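Local coordinates for protein pantothenate synthetase (Francisella tularensis subsp. tularensis, PDB 3N8H) that probably catalyses the ATP-dependent condensation of pantoate with beta-alanine to pantothenate through a pantoyl-adenylate intermediate, at residues P67-T72 with K122-H127; K230-Q235 with K249-D254. All coordinates share one frame; numbering follows the deposited sequence.

Contact 1: P67-T72 with K122-H127; sequences PNDYQT and KSRPGH. With PRO (proline), chain C.
Asp69 and Arg124 meet beside the pocket that holds a bound proline, an instructive case of two opposite charges that attract without a direct bond. Asp69 lies on the short helix 67-72; its side chain leaves the helix toward 122-127, with CG anti to the backbone N (chi1 -176°). OD2 leads and stops 3.9 Å from Arg124 NH2, a long salt bridge. The oxygen stands well out of the guanidinium plane, with the two flat groups 62° apart, so no N-H points at it. A water fills the missing link: it donates to Asp69 OD2 at 2.7 Å and accepts a weak bond from Arg124 NH2 at 3.1 Å. The stronger partner of the carboxylate is Arg190, while Arg124 is steadied by Asn65, which accepts from its NE. Further along the helix, Thr72 OG1 turns back to donate to Asn68 O at 2.8 Å, an oxygen that also takes the backbone N-H of Thr72.

On the other side, Arg124 is the first residue to leave the helix 120-123, and its chain bends near its end, at chi3. The imidazole of His127 covers one guanidinium face, with ND1 3.4 Å from Arg124 CZ, and the same ND1 is hydrogen-bonded to Gln63 O. From the guanidinium edge, NH1 makes a weak but nearly straight bond (3.4 Å, 167°) to the O atom of the bound proline, whose CB approaches the His127 ring edge, 3.5 Å from CE1. Arg190 also binds the proline. With Gln63 and Gln156, both predicted pantoate ligands, lining the same pocket, the arrangement is consistent with an anion-receiving substrate site of a pantothenate synthetase, here occupied by proline.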
loop_
_atom_site.group_PDB
_atom_site.type_symbol
_atom_site.label_atom_id
_atom_site.label_comp_id
_atom_site.label_asym_id
_atom_site.label_seq_id
_atom_site.Cartn_x
_atom_site.Cartn_y
_atom_site.Cartn_z
ATOM N N PRO A 67 -20.803 11.974 3.009
ATOM C CA PRO A 67 -20.545 12.688 4.264
ATOM C C PRO A 67 -21.610 12.429 5.319
ATOM O O PRO A 67 -21.313 12.250 6.513
ATOM C CB PRO A 67 -20.547 14.169 3.847
ATOM C CG PRO A 67 -20.222 14.156 2.407
ATOM C CD PRO A 67 -20.796 12.875 1.842
ATOM N N ASN A 68 -22.863 12.413 4.884
ATOM C CA ASN A 68 -23.970 12.206 5.823
ATOM C C ASN A 68 -23.890 10.823 6.454
ATOM O O ASN A 68 -24.105 10.636 7.661
ATOM C CB ASN A 68 -25.316 12.405 5.133
ATOM C CG ASN A 68 -26.451 12.589 6.123
ATOM O OD1 ASN A 68 -26.432 13.511 6.954
ATOM N ND2 ASN A 68 -27.449 11.711 6.046
ATOM N N ASP A 69 -23.567 9.847 5.627
ATOM C CA ASP A 69 -23.334 8.502 6.126
ATOM C C ASP A 69 -22.291 8.532 7.256
ATOM O O ASP A 69 -22.500 7.947 8.324
ATOM C CB ASP A 69 -22.879 7.590 4.990
ATOM C CG ASP A 69 -22.710 6.148 5.436
ATOM O OD1 ASP A 69 -23.398 5.736 6.401
ATOM O OD2 ASP A 69 -21.875 5.441 4.835
ATOM N N TYR A 70 -21.184 9.237 7.029
ATOM C CA TYR A 70 -20.137 9.321 8.041
ATOM C C TYR A 70 -20.639 10.016 9.299
ATOM O O TYR A 70 -20.398 9.545 10.404
ATOM C CB TYR A 70 -18.913 10.049 7.494
ATOM C CG TYR A 70 -17.746 10.137 8.455
ATOM C CD1 TYR A 70 -16.980 9.011 8.769
ATOM C CD2 TYR A 70 -17.382 11.356 9.026
ATOM C CE1 TYR A 70 -15.898 9.098 9.643
ATOM C CE2 TYR A 70 -16.299 11.453 9.897
ATOM C CZ TYR A 70 -15.562 10.323 10.204
ATOM O OH TYR A 70 -14.490 10.422 11.068
ATOM N N GLN A 71 -21.329 11.141 9.125
ATOM C CA GLN A 71 -21.811 11.923 10.259
ATOM C C GLN A 71 -22.750 11.119 11.161
ATOM O O GLN A 71 -22.669 11.195 12.384
ATOM C CB GLN A 71 -22.536 13.177 9.778
ATOM C CG GLN A 71 -21.724 14.099 8.898
ATOM C CD GLN A 71 -22.495 15.371 8.574
ATOM O OE1 GLN A 71 -22.970 16.060 9.479
ATOM N NE2 GLN A 71 -22.636 15.681 7.285
ATOM N N THR A 72 -23.637 10.347 10.547
ATOM C CA THR A 72 -24.628 9.579 11.275
ATOM C C THR A 72 -24.187 8.162 11.629
ATOM O O THR A 72 -24.942 7.437 12.264
ATOM C CB THR A 72 -25.933 9.468 10.450
ATOM O OG1 THR A 72 -25.643 8.849 9.183
ATOM C CG2 THR A 72 -26.565 10.857 10.225
ATOM N N LYS A 122 -18.578 0.459 -7.773
ATOM C CA LYS A 122 -19.115 1.444 -8.710
ATOM C C LYS A 122 -20.097 2.347 -7.972
ATOM O O LYS A 122 -20.166 3.562 -8.192
ATOM C CB LYS A 122 -19.830 0.731 -9.867
ATOM C CG LYS A 122 -20.404 1.668 -10.904
ATOM C CD LYS A 122 -21.115 0.898 -12.002
ATOM C CE LYS A 122 -20.414 1.089 -13.333
ATOM N NZ LYS A 122 -21.206 0.550 -14.469
ATOM N N SER A 123 -20.854 1.707 -7.089
ATOM C CA SER A 123 -21.861 2.347 -6.262
ATOM C C SER A 123 -21.200 3.281 -5.238
ATOM O O SER A 123 -21.748 4.330 -4.897
ATOM C CB SER A 123 -22.685 1.258 -5.561
ATOM O OG SER A 123 -23.924 1.740 -5.113
ATOM N N ARG A 124 -20.022 2.911 -4.750
ATOM C CA ARG A 124 -19.331 3.747 -3.757
ATOM C C ARG A 124 -17.940 4.173 -4.239
ATOM O O ARG A 124 -16.921 3.579 -3.865
ATOM C CB ARG A 124 -19.226 3.046 -2.403
ATOM C CG ARG A 124 -20.557 2.499 -1.865
ATOM C CD ARG A 124 -20.358 1.885 -0.475
ATOM N NE ARG A 124 -19.903 2.875 0.501
ATOM C CZ ARG A 124 -19.632 2.605 1.770
ATOM N NH1 ARG A 124 -19.781 1.363 2.224
ATOM N NH2 ARG A 124 -19.233 3.585 2.590
ATOM N N PRO A 125 -17.895 5.197 -5.091
ATOM C CA PRO A 125 -16.598 5.553 -5.637
ATOM C C PRO A 125 -15.619 5.904 -4.518
ATOM O O PRO A 125 -15.946 6.711 -3.636
ATOM C CB PRO A 125 -16.908 6.783 -6.495
ATOM C CG PRO A 125 -18.350 6.598 -6.903
ATOM C CD PRO A 125 -19.010 5.902 -5.746
ATOM N N GLY A 126 -14.432 5.293 -4.541
ATOM C CA GLY A 126 -13.383 5.656 -3.599
ATOM C C GLY A 126 -13.512 4.946 -2.257
ATOM O O GLY A 126 -12.619 5.037 -1.399
ATOM N N HIS A 127 -14.604 4.214 -2.070
ATOM C CA HIS A 127 -14.758 3.401 -0.856
ATOM C C HIS A 127 -13.662 2.312 -0.735
ATOM O O HIS A 127 -13.072 2.150 0.322
ATOM C CB HIS A 127 -16.138 2.741 -0.812
ATOM C CG HIS A 127 -16.259 1.666 0.225
ATOM N ND1 HIS A 127 -16.288 1.934 1.579
ATOM C CD2 HIS A 127 -16.351 0.315 0.108
ATOM C CE1 HIS A 127 -16.392 0.799 2.252
ATOM N NE2 HIS A 127 -16.423 -0.200 1.385
HETATM N N PRO C . -18.736 -1.786 6.371
HETATM C CA PRO C . -17.744 -0.886 5.790
HETATM C C PRO C . -18.390 0.450 5.419
HETATM O O PRO C . -19.620 0.564 5.479
HETATM C CB PRO C . -17.299 -1.637 4.534
HETATM C CG PRO C . -17.464 -3.076 4.896
HETATM C CD PRO C . -18.668 -3.142 5.800
HETATM O O HOH W 1 -20.456 6.379 2.687
#

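Contact 2: K230-Q235 with K249-D254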
loop_
_atom_site.group_PDB
_atom_site.type_symbol
_atom_site.label_atom_id
_atom_site.label_comp_id
_atom_site.label_asym_id
_atom_site.label_seq_id
_atom_site.Cartn_x
_atom_site.Cartn_y
_atom_site.Cartn_z
ATOM N N LYS A 230 -35.512 1.988 -1.884
ATOM C CA LYS A 230 -34.989 2.306 -3.228
ATOM C C LYS A 230 -33.802 1.439 -3.578
ATOM O O LYS A 230 -32.722 1.544 -2.992
ATOM C CB LYS A 230 -34.621 3.787 -3.392
ATOM C CG LYS A 230 -35.828 4.666 -3.742
ATOM C CD LYS A 230 -35.665 6.107 -3.275
ATOM C CE LYS A 230 -36.916 6.929 -3.605
ATOM N NZ LYS A 230 -37.336 7.820 -2.483
ATOM N N LEU A 231 -34.023 0.567 -4.543
ATOM C CA LEU A 231 -33.004 -0.380 -4.941
ATOM C C LEU A 231 -31.856 0.379 -5.643
ATOM O O LEU A 231 -32.089 1.193 -6.524
ATOM C CB LEU A 231 -33.650 -1.449 -5.828
ATOM C CG LEU A 231 -32.995 -2.804 -6.108
ATOM C CD1 LEU A 231 -31.852 -2.639 -7.082
ATOM C CD2 LEU A 231 -32.540 -3.507 -4.831
ATOM N N GLN A 232 -30.626 0.147 -5.194
ATOM C CA GLN A 232 -29.428 0.655 -5.873
ATOM C C GLN A 232 -29.028 -0.251 -7.034
ATOM O O GLN A 232 -28.861 0.198 -8.180
ATOM C CB GLN A 232 -28.259 0.772 -4.882
ATOM C CG GLN A 232 -28.431 1.846 -3.829
ATOM C CD GLN A 232 -27.628 3.108 -4.138
ATOM O OE1 GLN A 232 -26.408 3.144 -3.930
ATOM N NE2 GLN A 232 -28.313 4.157 -4.627
ATOM N N TYR A 233 -28.831 -1.529 -6.728
ATOM C CA TYR A 233 -28.537 -2.502 -7.773
ATOM C C TYR A 233 -28.922 -3.882 -7.297
ATOM O O TYR A 233 -29.023 -4.146 -6.092
ATOM C CB TYR A 233 -27.060 -2.461 -8.199
ATOM C CG TYR A 233 -26.080 -2.827 -7.106
ATOM C CD1 TYR A 233 -25.416 -1.837 -6.374
ATOM C CD2 TYR A 233 -25.829 -4.158 -6.792
ATOM C CE1 TYR A 233 -24.523 -2.168 -5.368
ATOM C CE2 TYR A 233 -24.943 -4.496 -5.787
ATOM C CZ TYR A 233 -24.290 -3.498 -5.080
ATOM O OH TYR A 233 -23.402 -3.842 -4.082
ATOM N N ILE A 234 -29.205 -4.747 -8.255
ATOM C CA ILE A 234 -29.326 -6.172 -7.979
ATOM C C ILE A 234 -28.727 -6.900 -9.175
ATOM O O ILE A 234 -29.020 -6.569 -10.334
ATOM C CB ILE A 234 -30.786 -6.622 -7.697
ATOM C CG1 ILE A 234 -30.825 -8.077 -7.205
ATOM C CG2 ILE A 234 -31.691 -6.407 -8.932
ATOM C CD1 ILE A 234 -32.167 -8.450 -6.550
ATOM N N GLN A 235 -27.855 -7.859 -8.899
ATOM C CA GLN A 235 -27.145 -8.542 -9.969
ATOM C C GLN A 235 -26.792 -9.967 -9.596
ATOM O O GLN A 235 -26.586 -10.294 -8.413
ATOM C CB GLN A 235 -25.847 -7.795 -10.296
ATOM C CG GLN A 235 -26.052 -6.436 -10.931
ATOM C CD GLN A 235 -25.055 -6.152 -12.039
ATOM O OE1 GLN A 235 -24.090 -6.897 -12.242
ATOM N NE2 GLN A 235 -25.281 -5.064 -12.758
ATOM N N LYS A 249 -32.477 7.133 4.512
ATOM C CA LYS A 249 -31.070 7.491 4.287
ATOM C C LYS A 249 -30.115 6.362 4.631
ATOM O O LYS A 249 -28.888 6.549 4.638
ATOM C CB LYS A 249 -30.674 8.723 5.106
ATOM C CG LYS A 249 -31.045 10.056 4.478
ATOM C CD LYS A 249 -32.387 10.558 4.965
ATOM C CE LYS A 249 -32.693 11.933 4.371
ATOM N NZ LYS A 249 -33.930 12.555 4.937
ATOM N N VAL A 250 -30.672 5.186 4.910
ATOM C CA VAL A 250 -29.868 4.063 5.381
ATOM C C VAL A 250 -29.563 3.139 4.223
ATOM O O VAL A 250 -30.477 2.605 3.600
ATOM C CB VAL A 250 -30.581 3.272 6.537
ATOM C CG1 VAL A 250 -29.720 2.073 7.002
ATOM C CG2 VAL A 250 -30.880 4.192 7.691
ATOM N N ARG A 251 -28.274 2.943 3.936
ATOM C CA ARG A 251 -27.900 2.115 2.801
ATOM C C ARG A 251 -27.461 0.737 3.296
ATOM O O ARG A 251 -26.490 0.633 4.042
ATOM C CB ARG A 251 -26.786 2.768 1.981
ATOM C CG ARG A 251 -26.505 2.101 0.634
ATOM C CD ARG A 251 -25.244 2.710 -0.032
ATOM N NE ARG A 251 -24.962 2.014 -1.274
ATOM C CZ ARG A 251 -24.215 0.910 -1.360
ATOM N NH1 ARG A 251 -23.645 0.422 -0.281
ATOM N NH2 ARG A 251 -24.029 0.314 -2.530
ATOM N N LEU A 252 -28.190 -0.301 2.892
ATOM C CA LEU A 252 -27.871 -1.691 3.260
ATOM C C LEU A 252 -27.502 -2.549 2.047
ATOM O O LEU A 252 -27.989 -2.295 0.944
ATOM C CB LEU A 252 -29.066 -2.332 3.950
ATOM C CG LEU A 252 -29.540 -1.619 5.222
ATOM C CD1 LEU A 252 -30.671 -2.416 5.844
ATOM C CD2 LEU A 252 -28.362 -1.397 6.203
ATOM N N ILE A 253 -26.646 -3.561 2.262
ATOM C CA ILE A 253 -26.221 -4.460 1.193
ATOM C C ILE A 253 -26.369 -5.892 1.652
ATOM O O ILE A 253 -26.470 -6.181 2.863
ATOM C CB ILE A 253 -24.745 -4.214 0.733
ATOM C CG1 ILE A 253 -23.717 -4.963 1.614
ATOM C CG2 ILE A 253 -24.439 -2.724 0.664
ATOM C CD1 ILE A 253 -22.255 -4.735 1.215
ATOM N N ASP A 254 -26.382 -6.784 0.672
ATOM C CA ASP A 254 -26.466 -8.214 0.921
ATOM C C ASP A 254 -25.928 -9.021 -0.282
ATOM O O ASP A 254 -25.880 -8.542 -1.415
ATOM C CB ASP A 254 -27.929 -8.596 1.232
ATOM C CG ASP A 254 -28.047 -9.930 1.944
ATOM O OD1 ASP A 254 -26.990 -10.579 2.238
ATOM O OD2 ASP A 254 -29.194 -10.353 2.184
HETATM O O HOH W 2 -23.916 -6.343 -2.331
#
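Arg251 reaches Gln232 and Tyr233 over an intervening strand. With CG anti to the backbone N (chi1 -169°) and the chain extended as far as NE, the side chain, taken here in one of two modelled conformers, passes beside Ala244 and Tyr246. NE donates to Gln232 OE1 at 3.2 Å in an almost straight bond (174°). The oxygen sits at the guanidinium edge, in its plane, whereas the amide stands nearly perpendicular to it. Farther along that edge, NH2 comes within 3.8 Å of Tyr233 CE1, the ring and guanidinium planes being inclined by 45°. The strongest partner of Arg251 lies outside the two segments: NH1 forms a salt bridge with Glu120.

The setting is an antiparallel three-stranded sheet in which 240-247 separates the outer strands 230-237 and 250-257. A classic beta bulge, with Gln232 and Tyr233 both facing Ala244, puts two consecutive side chains within range of the same arginine.

Asp254 joins through its backbone: a water donates to its O and to Tyr233 OH, each 3.1 Å from the water O. That hydroxyl is also hydrogen-bonded to Glu120, and the Asp254 carboxylate pairs with Arg180.

In the fold
Contact 1 closes before contact 2 opens along the chain, yet their centres lie only 13 Å apart. Contact 1 joins helix 67-72 to the turn after helix 120-123, beside the bound proline; contact 2 spans the outer strands of the antiparallel sheet near the end of the chain. The turn and the sheet touch directly: Ser123 OG lies 3.0 Å from Arg251 NH2, a probable hydrogen bond, and Arg124 CD packs 3.6 Å from Arg251 NH1. Arg251 thus lies against Arg124, in the second shell of the proline, the nearest atoms of its side chain and the proline about 7 Å apart. This is consistent with the C-terminal sheet packing against the ligand-binding region.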